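Local coordinates for ABC transporter substrate-binding protein (Bradyrhizobium japonicum, PDB 4I1D), which probably serves as a periplasmic substrate-binding protein of an ABC transporter, perhaps for polyamines such as spermidine and putrescine, and holds D-malate in this crystal, at residues Y303-S308 against E312-R317; I144-A149 against K316-F321; A150-G155 against Q225-S230; G65-G70 against P97-Y102. All coordinates share one frame; numbering follows the deposited sequence.

From the N terminus, contact 4 comes first, closing a loop of 26 residues and setting helix 64-72 against the chain leading into strand 100-112. Contact 2 opens next, at helix 146-153, and closes only near the C terminus on helix 309-321. Contact 3 is nested inside that long loop, carrying the end of the same helix down to strand 219-235. Contact 1 makes a short turn between helices 303-306 and 309-321, and shares Lys-316 and Arg-317 with contact 2. Polar links join the loops: Arg-69 of contact 4 forms salt bridges with Glu-312 and Glu-315 of contact 1, whose Tyr-303 reaches Ser-230 of contact 3 and whose Trp-306 probably bonds to Glu-148 of contact 2.

Contact 1 (Y303-S308 against E312-R317); sequences YAWWSS and EAAEKR. With SO4 (sulfate ion), chain H; ACT (acetate ion), chain S.
Ser-308 and Glu-312 carry the backbone link: Glu-312 N donates to Ser-308 O at 3.0 Å, nearly straight (N-H...O 161°). Two hydroxyls tighten the chain just before it. Ser-307 OG donates to Tyr-303 O at 2.6 Å, and Ser-308 OG to Trp-305 O, also at 2.6 Å; each carbonyl takes the backbone N-H of the same serine as well.

The apolar part rests on two indoles. Trp-305, with CG anti to its backbone N (chi1 -175°), brings CH2 to 3.8 Å from Ala-314 CB. Its CZ3 stands 3.3 Å above the centre of one face of Trp-306. The Trp-306 ring in turn meets the Glu-315 chain at its edge, CZ3 lying 3.8 Å from Glu-315 CG, with ring and carboxylate planes 78° apart.

Arg-69 forms salt bridges with both Glu-312 and Glu-315, which probably balances their charge, while Trp-306 NE1 bonds to Glu-148. Helix 64-72 is thereby pinned to the C-terminal helix.

Taken together, these are two consecutive helices, 303-306 and 309-321, joined by a tight turn, with Ser-308 as the N-cap whose carbonyl starts the i to i+4 bonding of helix 309-321.

Contact 2 (I144-A149 against K316-F321); sequences IATLEA and KRWASF. With ACT (acetate ion), chain S.
While Thr-146 and Leu-147 close on Trp-318 across the contact, the carbonyl just before that tryptophan, Arg-317 O, is gripped twice: by Phe-321 N at 3.0 Å, the regular helical bond, and by Ser-320 OG at 3.2 Å, which arrives tilted 30° from the carbonyl plane. The same arginine holds an acetate, probably from the crystallisation liquor, in a fork at the edge of its guanidinium. NE donates to acetate O at 3.0 Å and NH2 to OXT in a nearly straight bond (171°); NH2 also forms a salt bridge with Asp-167.

The contact proper is made of carbon. Trp-318 has CG anti to its backbone N (chi1 -169°), which swings the six-membered end of the indole toward helix 146-153. There its CH2 meets Thr-146 CG2 at 3.8 Å, the two side chains crossing at about a right angle. Next to it, CZ3 lies 4.1 Å from Leu-147 CD2, and here the two side chains run past each other in opposite directions. One face of the indole also carries Phe-321 of its own helix, with CD1 3.9 Å above the plane and displaced toward the rim.

The polar atoms of Thr-146 and Trp-318 have partners outside the two segments: Thr-146 OG1 bonds to His-142 O and Trp-318 NE1 to Asn-141 OD1. Those bonds probably help hold the Thr-146 methyl and the indole end in place; the joint itself depends on dispersion and burial, and its direct cross-contact contains no polar bond.

Contact 3 (A150-G155 against Q225-S230); sequences ALMADG and QGILQS
Met-152, present as selenomethionine, lies against Gln-225 and Ile-227 where helix 146-153 rests on strand 219-235, within the mixed alpha/beta fold of a periplasmic binding protein. The helix ends in a Schellman motif, with Gly-155 as its C-prime residue at positive phi.

Along 225-230, Gln-225 comes first, at a corner of the chain within strand 219-235. Its side chain and that of Met-152 lie alongside in reverse order, head to tail, so that Gln-225 CB sits 3.9 Å from SE while its amide end lies by Met-152 CB, with OE1 3.9 Å away. Gln-225 NE2 donates to a water at 3.0 Å; that water is modelled very close to Met-152 O, so the second half of this bridge is doubtful. Gln-225 O lies 3.5 Å from Met-152 CE and is itself bonded by Trp-124 NE1, from a helix that also packs on Met-152.

Gly-226 continues the strand, pairing through its backbone with Ala-299. Ile-227 follows and supplies the apolar seat: the bend at the end of the Met-152 chain (chi3 -77°) turns the methyl onto it, and CE meets CD1 at 3.8 Å, the side chains crossing at a slant. Beyond this point the strand leaves residues 150-155 behind, Leu-228 packing on Phe-104 and Ser-106 of strand 100-112. At the far end, Ser-230 N is hydrogen-bonded to Tyr-303 OH.

Contact 4 (G65-G70 against P97-Y102); sequences GYCLRG and PYSVSY
The backbones of helix 64-72 and of the chain entering strand 100-112 come nearest at Cys-67 and Ser-99, whose CA atoms are 6.4 Å apart. This belongs to an alpha/beta lobe of the binding-protein fold: the helix follows strand 59-63 and packs on the sheet, where strands 59-63 and 100-112 both pair antiparallel with strand 219-235. Within the helix, i to i+4 bonds join Arg-69 N to Gly-65 O and Gly-70 N to Tyr-66 O, the latter at 2.7 Å. Opposite it the chain runs in from Pro-97 and Tyr-98 in an irregular path toward strand 100-112.

Of the side chains, Cys-67 and Ser-99 point their beta carbons at each other, and the two CB atoms touch at 3.7 Å. The Cys-67 sulfur lies anti to its carbonyl carbon (chi1 -63°) and passes beside the serine, SG to Ser-99 CB being 3.9 Å. Ser-99 OG stays 3.8 Å from Cys-67 CB. That hydroxyl has its hydrogen-bond partner in Ser-96 OG. Ser-232 of strand 219-235 touches both residues and Thr-62 touches Cys-67, placing the pair in the buried layer between helix and sheet.

Tyr-98 approaches the same turn of the helix more loosely, coming at a slant with CD2 4.3 Å from Cys-67 O. One face of its ring is backed by the preceding proline, whose CB stands 4.0 Å above the ring plane of Tyr-98, over its centre.

Contact 1 (Y303-S308 against E312-R317)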
# COMPACT_ATOMS: atom_id res chain seq x y z
N TYR A 303 -5.90 -35.65 16.44
CA TYR A 303 -4.74 -35.02 15.81
C TYR A 303 -4.48 -35.55 14.40
O TYR A 303 -3.94 -34.83 13.56
CB TYR A 303 -3.51 -35.14 16.71
CG TYR A 303 -3.73 -34.34 17.96
CD1 TYR A 303 -3.80 -32.95 17.90
CD2 TYR A 303 -3.95 -34.96 19.18
CE1 TYR A 303 -4.04 -32.19 19.03
CE2 TYR A 303 -4.20 -34.22 20.32
CZ TYR A 303 -4.24 -32.83 20.24
OH TYR A 303 -4.48 -32.08 21.38
N ALA A 304 -4.87 -36.79 14.14
CA ALA A 304 -4.80 -37.33 12.79
C ALA A 304 -5.70 -36.52 11.86
O ALA A 304 -5.33 -36.23 10.73
CB ALA A 304 -5.19 -38.81 12.77
N TRP A 305 -6.89 -36.14 12.32
CA TRP A 305 -7.76 -35.32 11.47
C TRP A 305 -7.20 -33.91 11.28
O TRP A 305 -7.10 -33.44 10.14
CB TRP A 305 -9.21 -35.25 11.99
CG TRP A 305 -10.11 -34.50 11.00
CD1 TRP A 305 -10.80 -35.04 9.94
CD2 TRP A 305 -10.39 -33.09 10.99
NE1 TRP A 305 -11.48 -34.04 9.27
CE2 TRP A 305 -11.25 -32.84 9.89
CE3 TRP A 305 -9.99 -32.02 11.79
CZ2 TRP A 305 -11.72 -31.57 9.59
CZ3 TRP A 305 -10.47 -30.75 11.48
CH2 TRP A 305 -11.32 -30.54 10.39
N TRP A 306 -6.81 -33.26 12.38
CA TRP A 306 -6.31 -31.88 12.30
C TRP A 306 -5.03 -31.72 11.47
O TRP A 306 -4.81 -30.66 10.87
CB TRP A 306 -6.12 -31.28 13.70
CG TRP A 306 -7.38 -30.73 14.22
CD1 TRP A 306 -8.14 -31.25 15.22
CD2 TRP A 306 -8.07 -29.57 13.74
NE1 TRP A 306 -9.27 -30.47 15.40
CE2 TRP A 306 -9.25 -29.44 14.50
CE3 TRP A 306 -7.81 -28.63 12.73
CZ2 TRP A 306 -10.15 -28.39 14.31
CZ3 TRP A 306 -8.72 -27.60 12.54
CH2 TRP A 306 -9.87 -27.49 13.32
N SER A 307 -4.20 -32.75 11.44
CA SER A 307 -2.94 -32.71 10.71
C SER A 307 -3.07 -33.27 9.29
O SER A 307 -2.08 -33.38 8.56
CB SER A 307 -1.88 -33.51 11.48
OG SER A 307 -2.25 -34.88 11.57
N SER A 308 -4.28 -33.63 8.90
CA SER A 308 -4.52 -34.14 7.56
C SER A 308 -4.87 -32.97 6.63
O SER A 308 -5.12 -31.86 7.10
CB SER A 308 -5.68 -35.14 7.58
OG SER A 308 -6.92 -34.46 7.73
N GLU A 312 -5.97 -29.03 7.47
CA GLU A 312 -5.32 -27.83 6.94
C GLU A 312 -6.34 -26.92 6.25
O GLU A 312 -6.40 -25.72 6.53
CB GLU A 312 -4.19 -28.18 5.97
CG GLU A 312 -3.28 -29.33 6.41
CD GLU A 312 -2.12 -28.91 7.33
OE1 GLU A 312 -1.06 -29.59 7.29
OE2 GLU A 312 -2.28 -27.94 8.10
N ALA A 313 -7.15 -27.50 5.35
CA ALA A 313 -8.20 -26.75 4.67
C ALA A 313 -9.08 -26.03 5.68
O ALA A 313 -9.34 -24.84 5.54
CB ALA A 313 -9.06 -27.67 3.78
N ALA A 314 -9.51 -26.74 6.72
CA ALA A 314 -10.35 -26.11 7.74
C ALA A 314 -9.64 -24.90 8.36
O ALA A 314 -10.25 -23.84 8.52
CB ALA A 314 -10.75 -27.12 8.82
N GLU A 315 -8.36 -25.06 8.68
CA GLU A 315 -7.58 -23.97 9.27
C GLU A 315 -7.53 -22.76 8.35
O GLU A 315 -7.72 -21.64 8.81
CB GLU A 315 -6.16 -24.42 9.64
CG GLU A 315 -6.11 -25.40 10.80
CD GLU A 315 -4.69 -25.72 11.26
OE1 GLU A 315 -4.05 -24.82 11.86
OE2 GLU A 315 -4.22 -26.85 11.03
N LYS A 316 -7.28 -23.00 7.07
CA LYS A 316 -7.20 -21.91 6.10
C LYS A 316 -8.51 -21.13 5.98
O LYS A 316 -8.51 -19.96 5.61
CB LYS A 316 -6.75 -22.41 4.71
CG LYS A 316 -5.34 -23.00 4.72
CD LYS A 316 -4.59 -22.78 3.40
CE LYS A 316 -3.13 -23.25 3.52
NZ LYS A 316 -2.25 -22.87 2.36
N ARG A 317 -9.63 -21.78 6.29
CA ARG A 317 -10.93 -21.11 6.18
C ARG A 317 -11.18 -20.15 7.34
O ARG A 317 -11.98 -19.24 7.21
CB ARG A 317 -12.08 -22.12 6.07
CG ARG A 317 -12.16 -22.80 4.71
CD ARG A 317 -13.08 -24.00 4.72
NE ARG A 317 -14.46 -23.61 4.98
CZ ARG A 317 -15.49 -24.43 4.86
NH1 ARG A 317 -15.30 -25.69 4.48
NH2 ARG A 317 -16.72 -23.99 5.12
S SO4 H . -5.51 -39.22 16.74
O1 SO4 H . -5.68 -38.69 18.09
O2 SO4 H . -4.13 -39.67 16.58
O3 SO4 H . -6.45 -40.31 16.50
O4 SO4 H . -5.79 -38.16 15.76
C ACT S . -16.00 -20.24 5.57
O ACT S . -14.99 -20.69 4.96
OXT ACT S . -16.94 -21.06 5.78
CH3 ACT S . -16.09 -18.81 6.00

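Contact 2 (I144-A149 against K316-F321)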
# COMPACT_ATOMS: atom_id res chain seq x y z
N ILE A 144 -9.21 -24.58 16.19
CA ILE A 144 -9.03 -25.79 16.99
C ILE A 144 -9.90 -25.79 18.26
O ILE A 144 -9.91 -24.81 19.00
CB ILE A 144 -7.57 -25.97 17.40
CG1 ILE A 144 -6.68 -25.93 16.16
CG2 ILE A 144 -7.37 -27.27 18.16
CD1 ILE A 144 -6.81 -27.15 15.32
N ALA A 145 -10.61 -26.90 18.50
CA ALA A 145 -11.56 -27.04 19.61
C ALA A 145 -12.84 -26.24 19.38
O ALA A 145 -13.93 -26.69 19.73
CB ALA A 145 -10.92 -26.65 20.95
N THR A 146 -12.70 -25.05 18.81
CA THR A 146 -13.85 -24.20 18.51
C THR A 146 -14.82 -24.89 17.53
O THR A 146 -16.04 -24.93 17.78
CB THR A 146 -13.40 -22.84 17.95
OG1 THR A 146 -12.44 -22.25 18.83
CG2 THR A 146 -14.59 -21.88 17.80
N LEU A 147 -14.29 -25.43 16.43
CA LEU A 147 -15.13 -26.15 15.47
C LEU A 147 -15.84 -27.31 16.15
O LEU A 147 -17.03 -27.50 15.96
CB LEU A 147 -14.30 -26.69 14.31
CG LEU A 147 -13.65 -25.64 13.41
CD1 LEU A 147 -13.13 -26.30 12.15
CD2 LEU A 147 -14.64 -24.54 13.07
N GLU A 148 -15.10 -28.09 16.94
CA GLU A 148 -15.72 -29.21 17.66
C GLU A 148 -16.91 -28.75 18.51
O GLU A 148 -17.98 -29.37 18.48
CB GLU A 148 -14.70 -29.95 18.53
CG GLU A 148 -13.72 -30.82 17.75
CD GLU A 148 -12.48 -30.07 17.26
OE1 GLU A 148 -11.51 -30.75 16.85
OE2 GLU A 148 -12.46 -28.81 17.28
N ALA A 149 -16.73 -27.67 19.26
CA ALA A 149 -17.77 -27.18 20.17
C ALA A 149 -19.01 -26.75 19.39
O ALA A 149 -20.15 -26.98 19.82
CB ALA A 149 -17.24 -26.03 21.03
N LYS A 316 -7.28 -23.00 7.07
CA LYS A 316 -7.20 -21.91 6.10
C LYS A 316 -8.51 -21.13 5.98
O LYS A 316 -8.51 -19.96 5.61
CB LYS A 316 -6.75 -22.41 4.71
CG LYS A 316 -5.34 -23.00 4.72
CD LYS A 316 -4.59 -22.78 3.40
CE LYS A 316 -3.13 -23.25 3.52
NZ LYS A 316 -2.25 -22.87 2.36
N ARG A 317 -9.63 -21.78 6.29
CA ARG A 317 -10.93 -21.11 6.18
C ARG A 317 -11.18 -20.15 7.34
O ARG A 317 -11.98 -19.24 7.21
CB ARG A 317 -12.08 -22.12 6.07
CG ARG A 317 -12.16 -22.80 4.71
CD ARG A 317 -13.08 -24.00 4.72
NE ARG A 317 -14.46 -23.61 4.98
CZ ARG A 317 -15.49 -24.43 4.86
NH1 ARG A 317 -15.30 -25.69 4.48
NH2 ARG A 317 -16.72 -23.99 5.12
N TRP A 318 -10.49 -20.37 8.46
CA TRP A 318 -10.72 -19.55 9.65
C TRP A 318 -10.42 -18.11 9.33
O TRP A 318 -11.17 -17.21 9.70
CB TRP A 318 -9.85 -20.00 10.82
CG TRP A 318 -10.26 -19.34 12.10
CD1 TRP A 318 -9.64 -18.30 12.74
CD2 TRP A 318 -11.42 -19.66 12.88
NE1 TRP A 318 -10.34 -17.97 13.88
CE2 TRP A 318 -11.43 -18.78 13.99
CE3 TRP A 318 -12.44 -20.60 12.75
CZ2 TRP A 318 -12.44 -18.82 14.97
CZ3 TRP A 318 -13.44 -20.65 13.72
CH2 TRP A 318 -13.43 -19.76 14.81
N ALA A 319 -9.30 -17.91 8.64
CA ALA A 319 -8.81 -16.57 8.35
C ALA A 319 -9.91 -15.73 7.72
O ALA A 319 -10.13 -14.59 8.13
CB ALA A 319 -7.58 -16.64 7.44
N SER A 320 -10.61 -16.29 6.74
CA SER A 320 -11.65 -15.54 6.04
C SER A 320 -12.96 -15.51 6.84
O SER A 320 -13.79 -14.61 6.66
CB SER A 320 -11.88 -16.10 4.64
OG SER A 320 -12.46 -17.39 4.69
N PHE A 321 -13.15 -16.49 7.70
CA PHE A 321 -14.33 -16.49 8.57
C PHE A 321 -14.29 -15.29 9.53
O PHE A 321 -15.33 -14.71 9.82
CB PHE A 321 -14.45 -17.80 9.33
CG PHE A 321 -15.50 -17.78 10.40
CD1 PHE A 321 -15.15 -17.76 11.74
CD2 PHE A 321 -16.85 -17.77 10.07
CE1 PHE A 321 -16.11 -17.74 12.74
CE2 PHE A 321 -17.82 -17.75 11.06
CZ PHE A 321 -17.46 -17.73 12.39
C ACT S . -16.00 -20.24 5.57
O ACT S . -14.99 -20.69 4.96
OXT ACT S . -16.94 -21.06 5.78
CH3 ACT S . -16.09 -18.81 6.00

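Contact 3 (A150-G155 against Q225-S230)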
# COMPACT_ATOMS: atom_id res chain seq x y z
N ALA A 150 -18.78 -26.11 18.24
CA ALA A 150 -19.88 -25.68 17.40
C ALA A 150 -20.68 -26.89 16.91
O ALA A 150 -21.89 -26.84 16.84
CB ALA A 150 -19.37 -24.87 16.21
N LEU A 151 -19.99 -27.98 16.58
CA LEU A 151 -20.70 -29.16 16.10
C LEU A 151 -21.50 -29.82 17.23
O LEU A 151 -22.64 -30.24 17.04
CB LEU A 151 -19.74 -30.15 15.45
CG LEU A 151 -19.33 -29.70 14.04
CD1 LEU A 151 -17.96 -30.23 13.65
CD2 LEU A 151 -20.39 -30.12 13.04
N MSE A 152 -20.90 -29.89 18.41
CA MSE A 152 -21.60 -30.43 19.56
C MSE A 152 -22.82 -29.57 19.90
O MSE A 152 -23.85 -30.09 20.34
CB MSE A 152 -20.66 -30.56 20.76
CG MSE A 152 -19.75 -31.78 20.67
SE MSE A 152 -18.56 -32.02 22.21
CE MSE A 152 -17.22 -30.65 21.75
N ALA A 153 -22.70 -28.26 19.70
CA ALA A 153 -23.82 -27.34 19.94
C ALA A 153 -24.94 -27.66 18.96
O ALA A 153 -26.12 -27.50 19.26
CB ALA A 153 -23.36 -25.90 19.78
N ASP A 154 -24.57 -28.12 17.77
CA ASP A 154 -25.54 -28.52 16.79
C ASP A 154 -26.01 -29.96 16.99
O ASP A 154 -26.62 -30.56 16.09
CB ASP A 154 -24.99 -28.34 15.38
CG ASP A 154 -26.09 -28.16 14.36
OD1 ASP A 154 -27.06 -27.44 14.69
OD2 ASP A 154 -26.00 -28.73 13.25
N GLY A 155 -25.72 -30.52 18.16
CA GLY A 155 -26.28 -31.80 18.56
C GLY A 155 -25.44 -33.03 18.27
O GLY A 155 -25.86 -34.15 18.55
N GLN A 225 -18.70 -32.35 27.71
CA GLN A 225 -18.50 -31.87 26.35
C GLN A 225 -17.22 -31.06 26.19
O GLN A 225 -17.06 -30.30 25.23
CB GLN A 225 -19.70 -31.06 25.84
CG GLN A 225 -20.99 -31.87 25.73
CD GLN A 225 -21.93 -31.33 24.67
OE1 GLN A 225 -22.01 -30.12 24.44
NE2 GLN A 225 -22.64 -32.23 23.99
N GLY A 226 -16.29 -31.22 27.13
CA GLY A 226 -14.99 -30.59 27.00
C GLY A 226 -14.26 -31.22 25.84
O GLY A 226 -14.58 -32.33 25.42
N ILE A 227 -13.29 -30.50 25.28
CA ILE A 227 -12.42 -31.06 24.25
C ILE A 227 -11.08 -31.48 24.88
O ILE A 227 -10.28 -30.63 25.32
CB ILE A 227 -12.20 -30.08 23.09
CG1 ILE A 227 -13.53 -29.70 22.44
CG2 ILE A 227 -11.27 -30.70 22.07
CD1 ILE A 227 -14.29 -28.65 23.19
N LEU A 228 -10.84 -32.79 24.93
CA LEU A 228 -9.66 -33.34 25.59
C LEU A 228 -8.48 -33.37 24.62
O LEU A 228 -8.55 -33.97 23.55
CB LEU A 228 -9.95 -34.75 26.11
CG LEU A 228 -8.78 -35.44 26.81
CD1 LEU A 228 -8.20 -34.55 27.93
CD2 LEU A 228 -9.25 -36.77 27.36
N GLN A 229 -7.40 -32.71 25.02
CA GLN A 229 -6.25 -32.52 24.15
C GLN A 229 -4.96 -32.87 24.87
O GLN A 229 -4.98 -33.17 26.07
CB GLN A 229 -6.20 -31.07 23.67
CG GLN A 229 -7.44 -30.66 22.89
CD GLN A 229 -7.65 -29.15 22.91
OE1 GLN A 229 -8.58 -28.65 23.56
NE2 GLN A 229 -6.79 -28.43 22.22
N SER A 230 -3.84 -32.83 24.16
CA SER A 230 -2.55 -33.16 24.76
C SER A 230 -1.38 -32.49 24.06
O SER A 230 -1.45 -32.19 22.86
CB SER A 230 -2.33 -34.68 24.71
OG SER A 230 -2.09 -35.09 23.38
O HOH W 1 -24.12 -32.27 21.33

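Contact 4 (G65-G70 against P97-Y102)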
# COMPACT_ATOMS: atom_id res chain seq x y z
N GLY A 65 -0.57 -32.62 17.50
CA GLY A 65 -0.81 -32.55 16.07
C GLY A 65 0.35 -31.97 15.29
O GLY A 65 0.59 -32.35 14.15
N TYR A 66 1.08 -31.05 15.91
CA TYR A 66 2.24 -30.43 15.28
C TYR A 66 3.39 -31.42 15.18
O TYR A 66 4.23 -31.33 14.28
CB TYR A 66 2.69 -29.18 16.04
CG TYR A 66 1.65 -28.09 16.09
CD1 TYR A 66 0.75 -27.92 15.05
CD2 TYR A 66 1.55 -27.24 17.18
CE1 TYR A 66 -0.21 -26.93 15.09
CE2 TYR A 66 0.59 -26.25 17.23
CZ TYR A 66 -0.29 -26.10 16.18
OH TYR A 66 -1.26 -25.11 16.23
N CYS A 67 3.44 -32.36 16.12
CA CYS A 67 4.44 -33.42 16.05
C CYS A 67 4.21 -34.27 14.83
O CYS A 67 5.16 -34.67 14.17
CB CYS A 67 4.41 -34.28 17.31
SG CYS A 67 4.84 -33.36 18.79
N LEU A 68 2.94 -34.55 14.53
CA LEU A 68 2.61 -35.35 13.36
C LEU A 68 3.00 -34.61 12.09
O LEU A 68 3.64 -35.18 11.20
CB LEU A 68 1.11 -35.71 13.33
CG LEU A 68 0.48 -36.25 14.62
CD1 LEU A 68 -0.99 -36.62 14.40
CD2 LEU A 68 1.25 -37.45 15.15
N ARG A 69 2.62 -33.34 12.00
CA ARG A 69 2.95 -32.51 10.85
C ARG A 69 4.46 -32.40 10.69
O ARG A 69 5.01 -32.68 9.62
CB ARG A 69 2.35 -31.10 10.99
CG ARG A 69 1.04 -30.88 10.24
CD ARG A 69 0.71 -29.39 10.09
NE ARG A 69 0.02 -28.84 11.26
CZ ARG A 69 -1.30 -28.68 11.37
NH1 ARG A 69 -1.82 -28.17 12.48
NH2 ARG A 69 -2.10 -29.04 10.37
N GLY A 70 5.12 -32.00 11.77
CA GLY A 70 6.57 -31.89 11.80
C GLY A 70 7.32 -33.16 11.43
O GLY A 70 8.28 -33.12 10.65
N PRO A 97 5.32 -42.14 15.72
CA PRO A 97 6.70 -42.50 15.39
C PRO A 97 7.68 -41.39 15.79
O PRO A 97 8.88 -41.65 15.87
CB PRO A 97 6.67 -42.64 13.86
CG PRO A 97 5.24 -42.89 13.53
CD PRO A 97 4.46 -42.08 14.53
N TYR A 98 7.16 -40.19 16.04
CA TYR A 98 7.98 -39.01 16.29
C TYR A 98 7.77 -38.37 17.66
O TYR A 98 8.41 -37.36 17.96
CB TYR A 98 7.69 -37.94 15.24
CG TYR A 98 7.62 -38.45 13.82
CD1 TYR A 98 8.77 -38.73 13.11
CD2 TYR A 98 6.40 -38.63 13.19
CE1 TYR A 98 8.71 -39.19 11.81
CE2 TYR A 98 6.32 -39.09 11.89
CZ TYR A 98 7.49 -39.36 11.21
OH TYR A 98 7.44 -39.82 9.91
N SER A 99 6.87 -38.90 18.47
CA SER A 99 6.52 -38.21 19.71
C SER A 99 5.97 -39.14 20.77
O SER A 99 5.61 -40.28 20.48
CB SER A 99 5.50 -37.12 19.43
OG SER A 99 4.25 -37.68 19.06
N VAL A 100 5.93 -38.64 22.01
CA VAL A 100 5.28 -39.34 23.11
C VAL A 100 4.39 -38.37 23.87
O VAL A 100 4.82 -37.26 24.18
CB VAL A 100 6.29 -39.95 24.11
CG1 VAL A 100 5.57 -40.86 25.11
CG2 VAL A 100 7.37 -40.72 23.37
N SER A 101 3.17 -38.79 24.18
CA SER A 101 2.22 -37.97 24.93
C SER A 101 2.82 -37.53 26.27
O SER A 101 3.39 -38.35 27.01
CB SER A 101 0.90 -38.70 25.16
OG SER A 101 0.33 -39.08 23.92
N TYR A 102 2.66 -36.26 26.60
CA TYR A 102 3.37 -35.67 27.74
C TYR A 102 2.42 -35.23 28.85
O TYR A 102 2.69 -35.46 30.02
CB TYR A 102 4.23 -34.52 27.23
CG TYR A 102 5.09 -33.82 28.26
CD1 TYR A 102 6.03 -34.52 29.02
CD2 TYR A 102 5.02 -32.44 28.42
CE1 TYR A 102 6.83 -33.86 29.93
CE2 TYR A 102 5.80 -31.78 29.33
CZ TYR A 102 6.72 -32.49 30.08
OH TYR A 102 7.51 -31.81 30.97